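Local coordinates for protein telomerase reverse transcriptase (Candida tropicalis MYA-3404, PDB 6ZD1) that is a telomerase catalytic subunit, a reverse transcriptase that probably lengthens chromosome ends by copying a template within the telomerase RNA, at residues K430-E433 / V434-Q438; F466-S469 / G470-D474. All blocks are in the same frame, centred on the assembly; numbering follows the deposited sequence.

Interaction 1: residues K430-E433 / V434-Q438; sequences KIIE and VCHSQ
Ile432 and His436 lie side by side, one helical turn apart, and point the same way. The contact is a CH-pi interaction. CG2 of Ile432 sits over one face of the imidazole of His436, with 3.9 Å from CG2 to the ring centroid and 19° off the ring normal. The methyl is offset toward the rim, above the NE2 and CE1 part of the ring. On the same flank, Ile432 packs on Ile356 and His436 on Lys353, both of helix 349-359.

Apolar contacts link two further pairs four residues apart. CG2 of Val434 meets the aliphatic chain of Lys430, and its closest approach is 3.7 Å to CE. The Lys430 chain leaves with CG anti to the backbone N (chi1 -170°), then bends at chi2, which brings CG, CD and CE across the valine methyl. Val434 CG2 also lies 3.2 Å from Lys430 O. Ile431 and Cys435 make a looser contact, with CG2 4.2 Å from SG.

These pairs are i to i+4 neighbours on helix 428-440 of the reverse transcriptase region. This helix leads into strand 443-446 of the mixed five-stranded sheet. Lys430, Ile431 and Val434 pack on the long helix 263-298, with Val434 meeting Tyr276 and Thr280.

Four backbone hydrogen bonds hold the turn. Val434 N reaches Lys430 O at 2.7 Å. Cys435 N bonds to Ile431 O at 3.0 Å, and His436 N to Ile432 O at 3.0 Å. Ser437 N bonds to Glu433 O at 2.8 Å, and the pattern continues with Gln438 N on Val434 O. Two serine hydroxyls bond beyond these segments: Ser427 OG accepts the Lys430 backbone N-H, and Ser437 OG is weakly hydrogen-bonded to Asp441 OD1.

Interaction 2: residues F466-S469 / G470-D474; sequences FSLS and GIFCD
Leu468 covers one face of the Phe472 ring. Its CB lies 3.7 Å from the ring centroid, 17° off the normal, in a CH-pi contact. CD1 adds a second touch, 3.6 Å from Phe472 CZ. Leu468 O also sits over that face, near the CG end, 3.1 Å above the ring plane. Phe472 N donates to Leu468 O at 2.7 Å. Phe472 CG stands beside its own backbone N (chi1 -79°), which swings the ring back over Leu468. CG2 of Ile471 also approaches Leu468 O, at 3.2 Å. This is the tightly packed part.

The rest is sparse in contacts. Ser469 and Cys473 are still buried, while Gly470 and Asp474 are partly exposed. Gly470 has no side chain to add. Cys473 N bonds to Ser469 O at 3.1 Å, but the Cys473 side chain makes little contact with Ser469. Ser469 OG is hydrogen-bonded to Phe463 O. The carboxylate of Asp474 takes no part in the contact; its OD1 forms salt bridges with Arg499 and Arg296, tying the helix to strand 495-500 and helix 263-298.

The arrangement is a loop running into the first turn of helix 469-484, and its sequence and position are consistent with motif B' of telomerase reverse transcriptases.

Overall arrangement
Interactions 1 and 2 come in series along the chain, and their centres are about 12 Å apart. They pack directly on each other. Gln438 CG lies 4.0 Å from Leu468 CD1, and Gln438 OE1 lies 3.7 Å from Phe466 CD1. Phe472 CZ comes within 3.9 Å of Cys435 O. Both contacts also share Ile356 of helix 349-359, and both touch helix 263-298. Interaction 2 is the more central: its centre lies about 15 Å from the centre of the chain, that of interaction 1 about 26 Å. Asp474 also ties it to Arg499 of strand 495-500. That strand and 503-508 form the palm hairpin at whose turn, in this family, catalytic aspartates are expected.

Interaction 1: residues K430-E433 / V434-Q438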
ATOM      1  N   LYS A 430      10.816  -0.645 -28.325  1.00 73.05           N
ATOM      2  CA  LYS A 430       9.683  -1.125 -27.540  1.00 73.79           C
ATOM      3  C   LYS A 430       9.448  -0.240 -26.322  1.00 71.91           C
ATOM      4  O   LYS A 430       8.304   0.120 -26.022  1.00 71.49           O
ATOM      5  CB  LYS A 430       9.913  -2.576 -27.115  1.00 75.49           C
ATOM      6  CG  LYS A 430       8.689  -3.251 -26.501  1.00 76.54           C
ATOM      7  CD  LYS A 430       7.595  -3.463 -27.542  1.00 77.65           C
ATOM      8  CE  LYS A 430       6.367  -4.137 -26.941  1.00 82.64           C
ATOM      9  NZ  LYS A 430       6.642  -5.529 -26.481  1.00100.43           N
ATOM     10  N   ILE A 431      10.525   0.142 -25.628  1.00 70.24           N
ATOM     11  CA  ILE A 431      10.398   0.973 -24.432  1.00 71.41           C
ATOM     12  C   ILE A 431       9.703   2.285 -24.770  1.00 70.70           C
ATOM     13  O   ILE A 431       8.763   2.705 -24.083  1.00 65.48           O
ATOM     14  CB  ILE A 431      11.779   1.216 -23.794  1.00 68.79           C
ATOM     15  CG1 ILE A 431      12.325  -0.076 -23.191  1.00 70.13           C
ATOM     16  CG2 ILE A 431      11.695   2.300 -22.736  1.00 65.57           C
ATOM     17  CD1 ILE A 431      13.788   0.003 -22.853  1.00 71.59           C
ATOM     18  N   ILE A 432      10.145   2.946 -25.843  1.00 65.43           N
ATOM     19  CA  ILE A 432       9.493   4.187 -26.251  1.00 64.10           C
ATOM     20  C   ILE A 432       8.049   3.918 -26.654  1.00 63.72           C
ATOM     21  O   ILE A 432       7.146   4.706 -26.347  1.00 68.73           O
ATOM     22  CB  ILE A 432      10.280   4.862 -27.390  1.00 63.02           C
ATOM     23  CG1 ILE A 432      11.671   5.276 -26.912  1.00 65.68           C
ATOM     24  CG2 ILE A 432       9.521   6.071 -27.916  1.00 60.70           C
ATOM     25  CD1 ILE A 432      11.652   6.239 -25.749  1.00 63.60           C
ATOM     26  N   GLU A 433       7.802   2.795 -27.330  1.00 64.90           N
ATOM     27  CA  GLU A 433       6.450   2.506 -27.794  1.00 68.02           C
ATOM     28  C   GLU A 433       5.514   2.215 -26.630  1.00 68.47           C
ATOM     29  O   GLU A 433       4.385   2.720 -26.594  1.00 74.93           O
ATOM     30  CB  GLU A 433       6.472   1.330 -28.770  1.00 81.06           C
ATOM     31  CG  GLU A 433       5.169   1.133 -29.524  1.00 88.53           C
ATOM     32  CD  GLU A 433       5.236  -0.018 -30.507  1.00107.05           C
ATOM     33  OE1 GLU A 433       5.237  -1.186 -30.062  1.00 99.99           O
ATOM     34  OE2 GLU A 433       5.299   0.246 -31.727  1.00110.29           O
ATOM     35  N   VAL A 434       5.969   1.418 -25.660  1.00 66.35           N
ATOM     36  CA  VAL A 434       5.121   1.072 -24.524  1.00 66.27           C
ATOM     37  C   VAL A 434       4.883   2.290 -23.639  1.00 63.88           C
ATOM     38  O   VAL A 434       3.772   2.498 -23.133  1.00 63.53           O
ATOM     39  CB  VAL A 434       5.739  -0.099 -23.738  1.00 70.85           C
ATOM     40  CG1 VAL A 434       4.914  -0.416 -22.498  1.00 68.02           C
ATOM     41  CG2 VAL A 434       5.849  -1.318 -24.631  1.00 72.41           C
ATOM     42  N   CYS A 435       5.912   3.117 -23.441  1.00 62.95           N
ATOM     43  CA  CYS A 435       5.730   4.343 -22.668  1.00 65.44           C
ATOM     44  C   CYS A 435       4.697   5.248 -23.326  1.00 68.77           C
ATOM     45  O   CYS A 435       3.764   5.726 -22.669  1.00 65.03           O
ATOM     46  CB  CYS A 435       7.066   5.071 -22.507  1.00 68.04           C
ATOM     47  SG  CYS A 435       8.250   4.246 -21.404  1.00 60.98           S
ATOM     48  N   HIS A 436       4.833   5.476 -24.637  1.00 69.82           N
ATOM     49  CA  HIS A 436       3.859   6.293 -25.354  1.00 63.36           C
ATOM     50  C   HIS A 436       2.471   5.675 -25.296  1.00 64.58           C
ATOM     51  O   HIS A 436       1.476   6.386 -25.123  1.00 62.78           O
ATOM     52  CB  HIS A 436       4.292   6.488 -26.805  1.00 60.85           C
ATOM     53  CG  HIS A 436       5.438   7.435 -26.968  1.00 63.74           C
ATOM     54  ND1 HIS A 436       5.728   8.054 -28.165  1.00 75.79           N
ATOM     55  CD2 HIS A 436       6.367   7.870 -26.084  1.00 69.92           C
ATOM     56  CE1 HIS A 436       6.788   8.828 -28.011  1.00 62.79           C
ATOM     57  NE2 HIS A 436       7.196   8.733 -26.759  1.00 61.93           N
ATOM     58  N   SER A 437       2.384   4.350 -25.438  1.00 63.33           N
ATOM     59  CA  SER A 437       1.084   3.690 -25.378  1.00 64.04           C
ATOM     60  C   SER A 437       0.431   3.876 -24.012  1.00 68.83           C
ATOM     61  O   SER A 437      -0.777   4.129 -23.924  1.00 68.83           O
ATOM     62  CB  SER A 437       1.233   2.205 -25.703  1.00 64.51           C
ATOM     63  OG  SER A 437      -0.001   1.527 -25.548  1.00 74.14           O
ATOM     64  N   GLN A 438       1.212   3.769 -22.935  1.00 64.08           N
ATOM     65  CA  GLN A 438       0.658   3.972 -21.600  1.00 68.98           C
ATOM     66  C   GLN A 438       0.224   5.419 -21.394  1.00 65.50           C
ATOM     67  O   GLN A 438      -0.792   5.681 -20.742  1.00 69.76           O
ATOM     68  CB  GLN A 438       1.678   3.566 -20.536  1.00 69.66           C
ATOM     69  CG  GLN A 438       1.992   2.078 -20.497  1.00 74.95           C
ATOM     70  CD  GLN A 438       0.972   1.277 -19.710  1.00 79.21           C
ATOM     71  OE1 GLN A 438       0.684   1.585 -18.553  1.00 83.57           O
ATOM     72  NE2 GLN A 438       0.420   0.241 -20.335  1.00 78.10           N
TER

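Interaction 2: residues F466-S469 / G470-D474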
ATOM      1  N   PHE A 466      -1.492   3.111 -12.750  1.00 63.68           N
ATOM      2  CA  PHE A 466      -0.875   2.311 -13.796  1.00 61.72           C
ATOM      3  C   PHE A 466       0.583   2.012 -13.457  1.00 60.54           C
ATOM      4  O   PHE A 466       1.196   2.643 -12.588  1.00 64.01           O
ATOM      5  CB  PHE A 466      -0.970   3.016 -15.146  1.00 68.68           C
ATOM      6  CG  PHE A 466      -2.299   2.851 -15.820  1.00 67.91           C
ATOM      7  CD1 PHE A 466      -2.534   1.771 -16.652  1.00 76.18           C
ATOM      8  CD2 PHE A 466      -3.314   3.764 -15.610  1.00 67.72           C
ATOM      9  CE1 PHE A 466      -3.759   1.609 -17.269  1.00 83.05           C
ATOM     10  CE2 PHE A 466      -4.541   3.610 -16.226  1.00 65.66           C
ATOM     11  CZ  PHE A 466      -4.763   2.531 -17.056  1.00 67.75           C
ATOM     12  N   SER A 467       1.147   1.054 -14.194  1.00 61.91           N
ATOM     13  CA  SER A 467       2.449   0.495 -13.841  1.00 61.47           C
ATOM     14  C   SER A 467       3.540   1.561 -13.818  1.00 59.31           C
ATOM     15  O   SER A 467       4.392   1.570 -12.922  1.00 65.60           O
ATOM     16  CB  SER A 467       2.814  -0.618 -14.823  1.00 67.63           C
ATOM     17  OG  SER A 467       1.758  -1.556 -14.943  1.00 91.45           O
ATOM     18  N   LEU A 468       3.540   2.457 -14.801  1.00 58.54           N
ATOM     19  CA  LEU A 468       4.635   3.395 -14.991  1.00 56.10           C
ATOM     20  C   LEU A 468       4.326   4.804 -14.498  1.00 54.27           C
ATOM     21  O   LEU A 468       5.182   5.683 -14.627  1.00 54.99           O
ATOM     22  CB  LEU A 468       5.014   3.453 -16.474  1.00 57.46           C
ATOM     23  CG  LEU A 468       5.187   2.119 -17.202  1.00 60.07           C
ATOM     24  CD1 LEU A 468       5.513   2.348 -18.668  1.00 62.64           C
ATOM     25  CD2 LEU A 468       6.262   1.272 -16.534  1.00 60.61           C
ATOM     26  N   SER A 469       3.143   5.037 -13.919  1.00 53.47           N
ATOM     27  CA  SER A 469       2.747   6.399 -13.568  1.00 53.95           C
ATOM     28  C   SER A 469       3.710   7.017 -12.560  1.00 60.40           C
ATOM     29  O   SER A 469       4.120   8.175 -12.704  1.00 54.45           O
ATOM     30  CB  SER A 469       1.319   6.408 -13.024  1.00 54.15           C
ATOM     31  OG  SER A 469       0.409   5.924 -13.995  1.00 68.73           O
ATOM     32  N   GLY A 470       4.087   6.255 -11.532  1.00 56.95           N
ATOM     33  CA  GLY A 470       4.994   6.794 -10.533  1.00 49.28           C
ATOM     34  C   GLY A 470       6.361   7.116 -11.103  1.00 49.60           C
ATOM     35  O   GLY A 470       6.913   8.190 -10.845  1.00 56.32           O
ATOM     36  N   ILE A 471       6.907   6.216 -11.923  1.00 51.54           N
ATOM     37  CA  ILE A 471       8.230   6.479 -12.474  1.00 50.68           C
ATOM     38  C   ILE A 471       8.153   7.540 -13.564  1.00 51.61           C
ATOM     39  O   ILE A 471       9.120   8.280 -13.785  1.00 50.99           O
ATOM     40  CB  ILE A 471       8.878   5.177 -12.980  1.00 52.70           C
ATOM     41  CG1 ILE A 471      10.362   5.409 -13.276  1.00 55.51           C
ATOM     42  CG2 ILE A 471       8.155   4.644 -14.210  1.00 63.33           C
ATOM     43  CD1 ILE A 471      11.176   4.139 -13.315  1.00 59.07           C
ATOM     44  N   PHE A 472       7.008   7.657 -14.246  1.00 51.40           N
ATOM     45  CA  PHE A 472       6.825   8.772 -15.169  1.00 61.91           C
ATOM     46  C   PHE A 472       7.014  10.097 -14.442  1.00 55.22           C
ATOM     47  O   PHE A 472       7.857  10.917 -14.826  1.00 53.59           O
ATOM     48  CB  PHE A 472       5.437   8.712 -15.811  1.00 55.86           C
ATOM     49  CG  PHE A 472       5.319   7.719 -16.934  1.00 54.52           C
ATOM     50  CD1 PHE A 472       6.452   7.183 -17.527  1.00 55.06           C
ATOM     51  CD2 PHE A 472       4.071   7.333 -17.406  1.00 52.17           C
ATOM     52  CE1 PHE A 472       6.342   6.273 -18.566  1.00 56.07           C
ATOM     53  CE2 PHE A 472       3.954   6.421 -18.446  1.00 53.80           C
ATOM     54  CZ  PHE A 472       5.091   5.894 -19.026  1.00 62.73           C
ATOM     55  N   CYS A 473       6.286  10.286 -13.339  1.00 59.84           N
ATOM     56  CA  CYS A 473       6.383  11.531 -12.588  1.00 56.99           C
ATOM     57  C   CYS A 473       7.790  11.738 -12.044  1.00 54.94           C
ATOM     58  O   CYS A 473       8.260  12.878 -11.955  1.00 50.90           O
ATOM     59  CB  CYS A 473       5.355  11.522 -11.454  1.00 51.78           C
ATOM     60  SG  CYS A 473       5.188  13.063 -10.536  1.00 96.54           S
ATOM     61  N   ASP A 474       8.492  10.650 -11.722  1.00 52.84           N
ATOM     62  CA  ASP A 474       9.864  10.761 -11.233  1.00 49.14           C
ATOM     63  C   ASP A 474      10.810  11.199 -12.345  1.00 56.31           C
ATOM     64  O   ASP A 474      11.678  12.053 -12.129  1.00 59.01           O
ATOM     65  CB  ASP A 474      10.307   9.424 -10.639  1.00 66.59           C
ATOM     66  CG  ASP A 474      11.529   9.550  -9.749  1.00 68.35           C
ATOM     67  OD1 ASP A 474      12.011  10.685  -9.537  1.00 60.89           O
ATOM     68  OD2 ASP A 474      12.006   8.506  -9.255  1.00 72.02           O
TER